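Local coordinates for protein D-glyceraldehyde dehydrogenase (NADP(+)) (Thermoplasma acidophilum, PDB 5IZD) that oxidises glyceraldehyde to glycerate with NADP(+) as electron acceptor, a step of the non-phosphorylated Entner-Doudoroff pathway, at residues A[23-29]-A[356-362]; A[33-37]-A[200-204]; A[42-47]-A[211-217]; A[181-185]-A[197-201]. All coordinates share one frame; numbering follows the deposited sequence.

Interaction 1 (A[23-29]-A[356-362]); sequences YSPVTGQ and PYRNGYF
P356, in a 3-10 segment that runs on to N359, meets T27: its CB lies 3.9 Å from T27 CG2, and its carbonyl O receives a CA-H...O contact from T27 CA. Y357 comes next, its ring lying alongside V26 and pointing the same way, with CE1 3.4 Å from V26 CG1. The phenol end runs on to a hydrogen bond with D312, which fixes the ring from its far end. Y357 CA also directs its hydrogen at V26 O, nearly straight at 172°. N359 CB packs 3.2 Å from T27 O, the oxygen to which Q29 NE2 donates its hydrogen bond. The loop 23-29 joins strand 19-23 to its antiparallel neighbour 30-35, and S24 OG shapes it by accepting from V26 N and T27 N, an ST turn with an overlapping ST motif. G360, without a side chain, lets its CA come within 3.3 Å of both P25 O and V26 O; a CB there would clash with V26 O. Y361 gives the backbone hydrogen bond of the contact, N to P25 O at 3.0 Å with an angle of 162° at the hydrogen. Its ring reaches back across the loop, CD2 3.6 Å from P25 CA, and a water links Y361 OH to G28 O. F362 brings its ring edge to V26 O, CE2 lying 3.6 Å from that oxygen, while the same side chain packs on P320.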
# COMPACT_ATOMS: atom_id res chain seq x y z
N TYR A 23 22.12 -18.57 -36.99
CA TYR A 23 23.51 -19.03 -36.78
C TYR A 23 23.84 -19.46 -35.37
O TYR A 23 23.40 -18.80 -34.37
CB TYR A 23 24.49 -17.91 -37.15
CG TYR A 23 24.55 -17.70 -38.63
CD1 TYR A 23 23.60 -16.93 -39.30
CD2 TYR A 23 25.54 -18.34 -39.39
CE1 TYR A 23 23.65 -16.78 -40.70
CE2 TYR A 23 25.60 -18.17 -40.75
CZ TYR A 23 24.65 -17.38 -41.38
OH TYR A 23 24.71 -17.27 -42.73
N SER A 24 24.61 -20.54 -35.26
CA SER A 24 25.22 -20.97 -33.99
C SER A 24 26.38 -20.05 -33.62
O SER A 24 27.29 -19.86 -34.42
CB SER A 24 25.78 -22.38 -34.09
OG SER A 24 26.62 -22.69 -32.98
N PRO A 25 26.39 -19.54 -32.39
CA PRO A 25 27.57 -18.75 -32.00
C PRO A 25 28.77 -19.59 -31.62
O PRO A 25 29.85 -19.06 -31.45
CB PRO A 25 27.07 -17.94 -30.78
CG PRO A 25 26.03 -18.76 -30.20
CD PRO A 25 25.32 -19.41 -31.38
N VAL A 26 28.55 -20.90 -31.47
CA VAL A 26 29.58 -21.85 -31.08
C VAL A 26 30.35 -22.30 -32.30
O VAL A 26 31.55 -22.43 -32.22
CB VAL A 26 28.93 -23.05 -30.32
CG1 VAL A 26 29.91 -24.15 -30.03
CG2 VAL A 26 28.30 -22.57 -29.02
N THR A 27 29.65 -22.57 -33.40
CA THR A 27 30.23 -23.07 -34.64
C THR A 27 30.23 -22.09 -35.83
O THR A 27 30.96 -22.30 -36.80
CB THR A 27 29.49 -24.33 -35.14
OG1 THR A 27 28.19 -23.95 -35.60
CG2 THR A 27 29.30 -25.35 -34.01
N GLY A 28 29.39 -21.05 -35.77
CA GLY A 28 29.24 -20.09 -36.84
C GLY A 28 28.46 -20.59 -38.03
O GLY A 28 28.47 -19.92 -39.04
N GLN A 29 27.85 -21.78 -37.95
CA GLN A 29 27.10 -22.38 -39.06
C GLN A 29 25.61 -22.18 -38.82
O GLN A 29 25.16 -21.98 -37.68
CB GLN A 29 27.36 -23.89 -39.16
CG GLN A 29 28.82 -24.29 -39.34
CD GLN A 29 29.57 -23.45 -40.39
OE1 GLN A 29 29.21 -23.41 -41.55
NE2 GLN A 29 30.63 -22.75 -39.96
N PRO A 356 35.13 -27.10 -34.80
CA PRO A 356 34.09 -26.13 -35.15
C PRO A 356 34.15 -24.79 -34.44
O PRO A 356 33.68 -23.82 -35.02
CB PRO A 356 32.82 -26.86 -34.77
CG PRO A 356 33.12 -28.24 -35.15
CD PRO A 356 34.58 -28.47 -34.84
N TYR A 357 34.77 -24.75 -33.25
CA TYR A 357 34.87 -23.55 -32.41
C TYR A 357 35.66 -22.42 -33.08
O TYR A 357 35.44 -21.22 -32.77
CB TYR A 357 35.41 -23.88 -30.97
CG TYR A 357 34.67 -25.05 -30.35
CD1 TYR A 357 33.44 -24.87 -29.74
CD2 TYR A 357 35.18 -26.36 -30.44
CE1 TYR A 357 32.73 -25.94 -29.25
CE2 TYR A 357 34.48 -27.45 -29.94
CZ TYR A 357 33.25 -27.23 -29.35
OH TYR A 357 32.53 -28.28 -28.85
N ARG A 358 36.51 -22.79 -34.03
CA ARG A 358 37.32 -21.81 -34.75
C ARG A 358 36.49 -20.78 -35.49
O ARG A 358 36.94 -19.67 -35.68
CB ARG A 358 38.29 -22.47 -35.70
CG ARG A 358 37.82 -22.78 -37.13
CD ARG A 358 38.88 -23.70 -37.80
NE ARG A 358 38.49 -24.04 -39.17
CZ ARG A 358 37.48 -24.86 -39.48
NH1 ARG A 358 37.18 -25.11 -40.75
NH2 ARG A 358 36.75 -25.46 -38.53
N ASN A 359 35.29 -21.18 -35.90
CA ASN A 359 34.36 -20.29 -36.57
C ASN A 359 33.31 -19.70 -35.68
O ASN A 359 32.45 -18.99 -36.15
CB ASN A 359 33.73 -21.07 -37.76
CG ASN A 359 34.74 -21.43 -38.79
OD1 ASN A 359 34.83 -22.57 -39.24
ND2 ASN A 359 35.51 -20.46 -39.19
N GLY A 360 33.36 -20.01 -34.38
CA GLY A 360 32.45 -19.43 -33.40
C GLY A 360 32.92 -18.03 -33.00
O GLY A 360 33.97 -17.62 -33.39
N TYR A 361 32.06 -17.30 -32.33
CA TYR A 361 32.30 -15.87 -31.98
C TYR A 361 32.81 -15.66 -30.56
O TYR A 361 32.27 -14.86 -29.79
CB TYR A 361 31.04 -15.03 -32.23
CG TYR A 361 30.29 -15.43 -33.49
CD1 TYR A 361 30.91 -15.47 -34.72
CD2 TYR A 361 28.96 -15.77 -33.43
CE1 TYR A 361 30.21 -15.83 -35.88
CE2 TYR A 361 28.26 -16.15 -34.56
CZ TYR A 361 28.86 -16.17 -35.77
OH TYR A 361 28.09 -16.58 -36.85
N PHE A 362 33.90 -16.33 -30.26
CA PHE A 362 34.52 -16.29 -28.95
C PHE A 362 35.42 -15.09 -28.85
O PHE A 362 36.01 -14.66 -29.82
CB PHE A 362 35.33 -17.57 -28.72
CG PHE A 362 34.49 -18.80 -28.63
CD1 PHE A 362 33.89 -19.16 -27.42
CD2 PHE A 362 34.24 -19.59 -29.76
CE1 PHE A 362 33.10 -20.29 -27.32
CE2 PHE A 362 33.42 -20.71 -29.66
CZ PHE A 362 32.86 -21.07 -28.42
O HOH W 1 29.59 -17.45 -38.77

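Interaction 2 (A[33-37]-A[200-204]); sequences RFEAA and FITGR. With NAP (NADP nicotinamide-adenine-dinucleotide phosphate), chain I.
T202 OG1 is gripped by two partners: it donates to E35 O over only 2.6 Å and accepts from a water that in turn takes the N-H of E35. The hydroxyl oxygen lies in the plane of the E35 carbonyl, on a lone pair of E35 O, with a C=O...OG1 angle of 137°. The torsion that puts it there wedges OG1 between the backbone N and the carbonyl carbon of T202 (chi1 56°). Two residues on, just past the end of strand 30-35, the pairing becomes purely backbone, A37 N donating to T202 O at 2.9 Å. Carbon contacts flank these bonds. A37 CB rests 3.6 Å from I201 CG2, and the F34 ring crosses T202 obliquely, CD2 3.7 Å from T202 CB. G203 passes close to A36, CA to CA 4.3 Å, with backbone angles at which a side chain would jam against the preceding carbonyl. Beyond it, R204 CA approaches O1X of the 2'-phosphate of NADP at 3.4 Å, and G205 and K172 are among the groups hydrogen-bonded to the cofactor. E35 N, E35 O and A37 N, all in buried residues, are thus satisfied by T202 and one water, which probably helps fix the course of the loop that leads into the phosphate site.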
# COMPACT_ATOMS: atom_id res chain seq x y z
N ARG A 33 15.92 -21.94 -38.78
CA ARG A 33 15.28 -20.87 -39.52
C ARG A 33 14.03 -20.46 -38.77
O ARG A 33 13.48 -21.23 -38.00
CB ARG A 33 14.86 -21.33 -40.93
CG ARG A 33 15.96 -21.26 -41.98
CD ARG A 33 15.72 -22.26 -43.13
NE ARG A 33 15.63 -23.61 -42.56
CZ ARG A 33 16.68 -24.35 -42.14
NH1 ARG A 33 17.96 -23.96 -42.30
NH2 ARG A 33 16.44 -25.54 -41.58
N PHE A 34 13.59 -19.26 -39.05
CA PHE A 34 12.30 -18.79 -38.55
C PHE A 34 11.55 -18.05 -39.62
O PHE A 34 12.14 -17.54 -40.58
CB PHE A 34 12.49 -17.93 -37.29
CG PHE A 34 13.38 -16.72 -37.47
CD1 PHE A 34 14.76 -16.80 -37.29
CD2 PHE A 34 12.83 -15.48 -37.76
CE1 PHE A 34 15.58 -15.65 -37.40
CE2 PHE A 34 13.63 -14.32 -37.84
CZ PHE A 34 15.00 -14.40 -37.65
N GLU A 35 10.24 -18.00 -39.46
CA GLU A 35 9.40 -17.28 -40.42
C GLU A 35 9.58 -15.75 -40.34
O GLU A 35 9.67 -15.16 -39.23
CB GLU A 35 7.93 -17.67 -40.23
CG GLU A 35 7.69 -19.17 -40.40
CD GLU A 35 7.84 -19.60 -41.86
OE1 GLU A 35 7.19 -18.95 -42.74
OE2 GLU A 35 8.59 -20.55 -42.12
N ALA A 36 9.69 -15.11 -41.51
CA ALA A 36 9.66 -13.63 -41.59
C ALA A 36 8.25 -13.08 -41.67
O ALA A 36 7.70 -12.94 -42.73
CB ALA A 36 10.50 -13.13 -42.77
N ALA A 37 7.63 -12.79 -40.55
CA ALA A 37 6.25 -12.28 -40.59
C ALA A 37 6.09 -11.01 -41.47
O ALA A 37 6.93 -10.13 -41.45
CB ALA A 37 5.76 -11.98 -39.16
N PHE A 200 2.49 -15.05 -31.41
CA PHE A 200 3.93 -15.18 -31.55
C PHE A 200 4.29 -14.83 -32.98
O PHE A 200 3.84 -15.51 -33.93
CB PHE A 200 4.35 -16.62 -31.25
CG PHE A 200 5.83 -16.87 -31.33
CD1 PHE A 200 6.71 -16.30 -30.42
CD2 PHE A 200 6.37 -17.66 -32.33
CE1 PHE A 200 8.07 -16.57 -30.47
CE2 PHE A 200 7.75 -17.92 -32.40
CZ PHE A 200 8.60 -17.36 -31.45
N ILE A 201 5.08 -13.78 -33.11
CA ILE A 201 5.47 -13.22 -34.39
C ILE A 201 6.99 -13.08 -34.40
O ILE A 201 7.58 -12.39 -33.52
CB ILE A 201 4.85 -11.82 -34.57
CG1 ILE A 201 3.36 -11.93 -34.87
CG2 ILE A 201 5.53 -11.05 -35.69
CD1 ILE A 201 3.05 -12.45 -36.25
N THR A 202 7.63 -13.68 -35.39
CA THR A 202 9.06 -13.56 -35.59
C THR A 202 9.25 -12.76 -36.89
O THR A 202 8.38 -12.76 -37.77
CB THR A 202 9.80 -14.94 -35.72
OG1 THR A 202 9.23 -15.73 -36.77
CG2 THR A 202 9.76 -15.73 -34.37
N GLY A 203 10.40 -12.12 -36.99
CA GLY A 203 10.77 -11.30 -38.12
C GLY A 203 11.68 -10.20 -37.61
O GLY A 203 11.61 -9.81 -36.40
N ARG A 204 12.49 -9.68 -38.51
CA ARG A 204 13.50 -8.68 -38.18
C ARG A 204 12.83 -7.37 -37.74
O ARG A 204 11.87 -6.89 -38.38
CB ARG A 204 14.48 -8.42 -39.33
CG ARG A 204 15.16 -9.67 -39.93
PA NAP I . 17.84 -4.67 -29.85
O1A NAP I . 18.04 -4.23 -31.27
O2A NAP I . 17.54 -3.61 -28.81
O5B NAP I . 16.67 -5.81 -29.84
C5B NAP I . 15.68 -5.97 -28.80
C4B NAP I . 14.32 -6.35 -29.41
O4B NAP I . 13.77 -5.24 -30.14
C3B NAP I . 14.42 -7.49 -30.44
O3B NAP I . 13.20 -8.29 -30.40
C2B NAP I . 14.53 -6.76 -31.74
O2B NAP I . 14.24 -7.55 -32.89
C1B NAP I . 13.54 -5.64 -31.52
N9A NAP I . 13.68 -4.48 -32.42
C8A NAP I . 14.76 -4.09 -33.15
N7A NAP I . 14.51 -3.01 -33.86
C5A NAP I . 13.19 -2.68 -33.53
C6A NAP I . 12.35 -1.64 -33.94
N6A NAP I . 12.73 -0.68 -34.79
N1A NAP I . 11.10 -1.60 -33.43
C2A NAP I . 10.70 -2.57 -32.59
N3A NAP I . 11.43 -3.61 -32.16
C4A NAP I . 12.68 -3.59 -32.67
O3 NAP I . 19.14 -5.47 -29.42
PN NAP I . 20.48 -5.81 -30.24
O1N NAP I . 20.16 -6.73 -31.40
O2N NAP I . 21.51 -6.40 -29.30
O5D NAP I . 20.97 -4.44 -30.77
P2B NAP I . 15.50 -8.04 -33.85
O1X NAP I . 14.85 -8.80 -35.03
O2X NAP I . 16.34 -8.95 -33.09
O3X NAP I . 16.24 -6.85 -34.36
O HOH W 2 9.11 -18.25 -36.48

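Interaction 3 (A[42-47]-A[211-217]); sequences VDRAID and YIVEHKK
The H215 imidazole carries I46 CD1 over one face, 3.8 Å from the ring centroid and 19° off the normal, a CH-pi contact made by side chains coming from opposite directions. At its edge stand D43 and a water: H215 NE2 gives D43 OD1 a weak, bent hydrogen bond of 3.0 Å (127° at the hydrogen), and the water joins NE2 to D47 OD1. The Y211 ring also takes its partners at the edge, with V42 CG1 3.8 Å from CD2 and the D43 carboxylate at the phenol end. Y211 OH sits 2.7 Å from D43 OD1 and equally near OD2, so its single proton could go to either. With CG trans to the backbone N (chi1 -176°), Y211 extends across to helix 39-77. A phenylalanine in place of Y211 would probably keep the packing on V42 but leave D43 with only the weak bond from H215 in this contact. Further along the chain, K217 stretches out to D47, where NZ forms a salt bridge of 2.9 Å to OD1 from above the carboxylate plane; the same NZ also forms a salt bridge with E50. Helix 205-214, whose V213 touches the NADP, is thereby joined to helix 39-77 through a buried V42-I212 packing and a polar rim, in which the weak bond from K217 N to H215 ND1 is consistent with the ring carrying its hydrogen on NE2, turned to D43.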
# COMPACT_ATOMS: atom_id res chain seq x y z
N VAL A 42 1.27 -9.44 -38.73
CA VAL A 42 1.19 -8.58 -37.56
C VAL A 42 -0.24 -8.09 -37.30
O VAL A 42 -0.74 -8.23 -36.20
CB VAL A 42 2.14 -7.37 -37.70
CG1 VAL A 42 1.91 -6.36 -36.62
CG2 VAL A 42 3.60 -7.82 -37.67
N ASP A 43 -0.87 -7.51 -38.32
CA ASP A 43 -2.29 -7.15 -38.25
C ASP A 43 -3.20 -8.29 -37.76
O ASP A 43 -3.96 -8.06 -36.82
CB ASP A 43 -2.79 -6.57 -39.57
CG ASP A 43 -2.27 -5.16 -39.83
OD1 ASP A 43 -1.70 -4.53 -38.94
OD2 ASP A 43 -2.39 -4.67 -40.96
N ARG A 44 -3.13 -9.48 -38.35
CA ARG A 44 -3.96 -10.59 -37.86
C ARG A 44 -3.69 -10.90 -36.40
O ARG A 44 -4.64 -11.18 -35.64
CB ARG A 44 -3.80 -11.89 -38.65
CG ARG A 44 -4.41 -11.88 -40.04
CD ARG A 44 -4.73 -13.29 -40.59
NE ARG A 44 -3.74 -14.34 -40.29
CZ ARG A 44 -2.54 -14.48 -40.87
NH1 ARG A 44 -2.09 -13.61 -41.81
NH2 ARG A 44 -1.76 -15.50 -40.50
N ALA A 45 -2.41 -10.85 -36.00
CA ALA A 45 -2.04 -11.16 -34.63
C ALA A 45 -2.61 -10.13 -33.65
O ALA A 45 -3.21 -10.51 -32.66
CB ALA A 45 -0.54 -11.33 -34.49
N ILE A 46 -2.44 -8.84 -33.94
CA ILE A 46 -2.98 -7.77 -33.11
C ILE A 46 -4.50 -7.81 -33.07
O ILE A 46 -5.09 -7.65 -32.01
CB ILE A 46 -2.45 -6.38 -33.55
CG1 ILE A 46 -0.99 -6.24 -33.13
CG2 ILE A 46 -3.27 -5.25 -32.92
CD1 ILE A 46 -0.30 -5.10 -33.85
N ASP A 47 -5.13 -7.99 -34.23
CA ASP A 47 -6.60 -8.26 -34.33
C ASP A 47 -7.11 -9.46 -33.52
O ASP A 47 -8.12 -9.33 -32.82
CB ASP A 47 -7.08 -8.36 -35.78
CG ASP A 47 -7.01 -7.01 -36.52
OD1 ASP A 47 -6.71 -5.94 -35.95
OD2 ASP A 47 -7.21 -7.00 -37.72
N TYR A 211 6.49 -1.05 -37.34
CA TYR A 211 5.09 -1.27 -37.69
C TYR A 211 4.27 -1.78 -36.51
O TYR A 211 3.15 -1.29 -36.26
CB TYR A 211 5.00 -2.20 -38.91
CG TYR A 211 3.61 -2.38 -39.38
CD1 TYR A 211 2.99 -1.41 -40.20
CD2 TYR A 211 2.86 -3.50 -38.99
CE1 TYR A 211 1.67 -1.55 -40.63
CE2 TYR A 211 1.52 -3.66 -39.42
CZ TYR A 211 0.93 -2.68 -40.23
OH TYR A 211 -0.39 -2.85 -40.62
N ILE A 212 4.84 -2.74 -35.78
CA ILE A 212 4.20 -3.30 -34.58
C ILE A 212 4.01 -2.21 -33.52
O ILE A 212 2.94 -2.06 -32.93
CB ILE A 212 5.01 -4.47 -33.93
CG1 ILE A 212 5.29 -5.62 -34.89
CG2 ILE A 212 4.21 -5.14 -32.83
CD1 ILE A 212 6.43 -6.54 -34.44
N VAL A 213 5.07 -1.45 -33.27
CA VAL A 213 5.01 -0.50 -32.17
C VAL A 213 4.08 0.68 -32.41
O VAL A 213 3.44 1.12 -31.48
CB VAL A 213 6.38 0.01 -31.70
CG1 VAL A 213 7.31 -1.16 -31.36
CG2 VAL A 213 7.02 0.91 -32.72
N GLU A 214 4.02 1.21 -33.63
CA GLU A 214 3.11 2.36 -33.87
C GLU A 214 1.61 2.07 -34.18
O GLU A 214 0.84 2.99 -34.33
CB GLU A 214 3.71 3.26 -34.92
CG GLU A 214 3.76 2.65 -36.28
CD GLU A 214 4.61 3.44 -37.26
OE1 GLU A 214 4.54 3.09 -38.46
OE2 GLU A 214 5.30 4.42 -36.87
N HIS A 215 1.22 0.79 -34.23
CA HIS A 215 -0.10 0.32 -34.63
C HIS A 215 -1.22 0.94 -33.74
O HIS A 215 -1.09 0.92 -32.53
CB HIS A 215 -0.13 -1.21 -34.50
CG HIS A 215 -1.25 -1.87 -35.23
ND1 HIS A 215 -2.53 -1.89 -34.74
CD2 HIS A 215 -1.29 -2.59 -36.37
CE1 HIS A 215 -3.32 -2.55 -35.56
NE2 HIS A 215 -2.59 -3.01 -36.56
N LYS A 216 -2.29 1.42 -34.36
CA LYS A 216 -3.35 2.18 -33.67
C LYS A 216 -3.97 1.45 -32.47
O LYS A 216 -4.44 2.10 -31.51
CB LYS A 216 -4.48 2.63 -34.66
CG LYS A 216 -4.05 3.56 -35.81
N LYS A 217 -3.96 0.12 -32.50
CA LYS A 217 -4.58 -0.74 -31.47
C LYS A 217 -3.68 -1.20 -30.30
O LYS A 217 -4.15 -1.86 -29.38
CB LYS A 217 -5.20 -1.99 -32.14
CG LYS A 217 -6.18 -1.68 -33.28
CD LYS A 217 -6.75 -2.96 -33.88
CE LYS A 217 -7.90 -2.65 -34.82
NZ LYS A 217 -8.58 -3.95 -35.04
O HOH W 3 -5.09 -4.35 -37.73

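Interaction 4 (A[181-185]-A[197-201]); sequences AEWIV and VLNFI
The F200 ring makes the aromatic contacts, meeting three residues of helix 178-190. E182 CA stands over one face, 4.1 Å from the ring centroid and 28° off the normal, a CH-pi contact. E182 CB adds to it at 3.8 Å from CZ, while the side chain crosses the ring at about a right angle and carries its carboxylate away to the backbone N of K4. A181 instead meets the edge, its CB 3.6 Å from CE1 and close to the ring plane. F200 reaches the helix because CG is trans to its backbone N (chi1 -178°), which sends the ring outward from the strand.

Aliphatic contacts follow one turn further along the helix. V185 divides its two methyls: CG2 lies 3.8 Å from F200 CD1, approaching the ring obliquely, and CG1 lies 4.1 Å from L198 CD2. L198 and F200, two apart on the strand, thus project to the same side, and V185 sits against both. An alanine at F200 would probably open a gap beside A181 and E182 and leave the V185 CG2 methyl without its aromatic neighbour.

The short axes of helix 181-185 and strand 198-200 approach to 9.7 Å and run at 155°, close to antiparallel. That is the geometry of a beta-alpha-beta crossover, here strand 168-172, helix 178-190 and the parallel strand 198-200, part of the Rossmann-like cofactor-binding domain of the aldehyde dehydrogenases.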
# COMPACT_ATOMS: atom_id res chain seq x y z
N ALA A 181 11.84 -18.78 -27.30
CA ALA A 181 10.58 -18.08 -27.15
C ALA A 181 9.43 -18.97 -27.64
O ALA A 181 8.40 -19.10 -27.01
CB ALA A 181 10.61 -16.79 -27.92
N GLU A 182 9.65 -19.58 -28.81
CA GLU A 182 8.64 -20.42 -29.41
C GLU A 182 8.32 -21.53 -28.49
O GLU A 182 7.19 -21.93 -28.39
CB GLU A 182 9.12 -21.05 -30.72
CG GLU A 182 7.95 -21.63 -31.51
CD GLU A 182 8.30 -22.82 -32.33
OE1 GLU A 182 9.05 -23.68 -31.82
OE2 GLU A 182 7.80 -22.89 -33.50
N TRP A 183 9.35 -22.11 -27.89
CA TRP A 183 9.15 -23.26 -27.01
C TRP A 183 8.29 -22.89 -25.74
O TRP A 183 7.34 -23.62 -25.37
CB TRP A 183 10.49 -23.87 -26.65
CG TRP A 183 10.44 -25.11 -25.84
CD1 TRP A 183 10.53 -26.37 -26.30
CD2 TRP A 183 10.30 -25.22 -24.38
NE1 TRP A 183 10.46 -27.27 -25.26
CE2 TRP A 183 10.36 -26.59 -24.07
CE3 TRP A 183 10.17 -24.30 -23.35
CZ2 TRP A 183 10.24 -27.07 -22.76
CZ3 TRP A 183 10.07 -24.77 -22.00
CH2 TRP A 183 10.10 -26.15 -21.73
N ILE A 184 8.56 -21.73 -25.17
CA ILE A 184 7.80 -21.23 -24.04
C ILE A 184 6.36 -20.97 -24.42
O ILE A 184 5.47 -21.42 -23.72
CB ILE A 184 8.45 -19.96 -23.44
CG1 ILE A 184 9.75 -20.37 -22.75
CG2 ILE A 184 7.54 -19.28 -22.43
CD1 ILE A 184 10.70 -19.24 -22.52
N VAL A 185 6.17 -20.30 -25.55
CA VAL A 185 4.85 -20.02 -26.10
C VAL A 185 4.03 -21.29 -26.26
O VAL A 185 2.84 -21.32 -25.91
CB VAL A 185 4.95 -19.26 -27.45
CG1 VAL A 185 3.61 -19.22 -28.18
CG2 VAL A 185 5.45 -17.81 -27.21
N VAL A 197 -5.29 -14.88 -27.19
CA VAL A 197 -4.74 -14.28 -25.97
C VAL A 197 -3.24 -14.10 -26.07
O VAL A 197 -2.70 -13.14 -25.54
CB VAL A 197 -5.13 -15.07 -24.71
CG1 VAL A 197 -4.42 -14.53 -23.44
CG2 VAL A 197 -6.62 -15.00 -24.53
N LEU A 198 -2.58 -15.04 -26.73
CA LEU A 198 -1.14 -15.04 -26.89
C LEU A 198 -0.79 -15.31 -28.35
O LEU A 198 -1.14 -16.35 -28.87
CB LEU A 198 -0.51 -16.13 -26.02
CG LEU A 198 1.02 -16.24 -26.10
CD1 LEU A 198 1.68 -14.92 -25.74
CD2 LEU A 198 1.51 -17.31 -25.16
N ASN A 199 -0.07 -14.38 -28.97
CA ASN A 199 0.36 -14.52 -30.37
C ASN A 199 1.87 -14.33 -30.45
O ASN A 199 2.45 -13.52 -29.72
CB ASN A 199 -0.35 -13.51 -31.27
CG ASN A 199 -1.86 -13.56 -31.11
OD1 ASN A 199 -2.55 -14.29 -31.86
ND2 ASN A 199 -2.38 -12.86 -30.14
N PHE A 200 2.49 -15.05 -31.41
CA PHE A 200 3.93 -15.18 -31.55
C PHE A 200 4.29 -14.83 -32.98
O PHE A 200 3.84 -15.51 -33.93
CB PHE A 200 4.35 -16.62 -31.25
CG PHE A 200 5.83 -16.87 -31.33
CD1 PHE A 200 6.71 -16.30 -30.42
CD2 PHE A 200 6.37 -17.66 -32.33
CE1 PHE A 200 8.07 -16.57 -30.47
CE2 PHE A 200 7.75 -17.92 -32.40
CZ PHE A 200 8.60 -17.36 -31.45
N ILE A 201 5.08 -13.78 -33.11
CA ILE A 201 5.47 -13.22 -34.39
C ILE A 201 6.99 -13.08 -34.40
O ILE A 201 7.58 -12.39 -33.52
CB ILE A 201 4.85 -11.82 -34.57
CG1 ILE A 201 3.36 -11.93 -34.87
CG2 ILE A 201 5.53 -11.05 -35.69
CD1 ILE A 201 3.05 -12.45 -36.25

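From the N terminus, the loop 23-29 of the small sheet is met first; interaction 1 closes the longest loop by pairing it with 356-362, near helix 324-339, and all the others nest inside. Strand 30-35 follows, and interaction 2 joins its end to the segment after strand 198-200. The chain then enters helix 39-77, which interaction 3 ties to helix 205-214; interactions 2 and 3 cross, their segments alternating, and touch where I201 packs on A45 and V42. Interaction 4 closes a short local loop nested within interaction 3 and shares F200 and I201 with interaction 2. Interactions 2, 3 and 4 thus gather round strand 198-200, whereas interaction 1 lies apart.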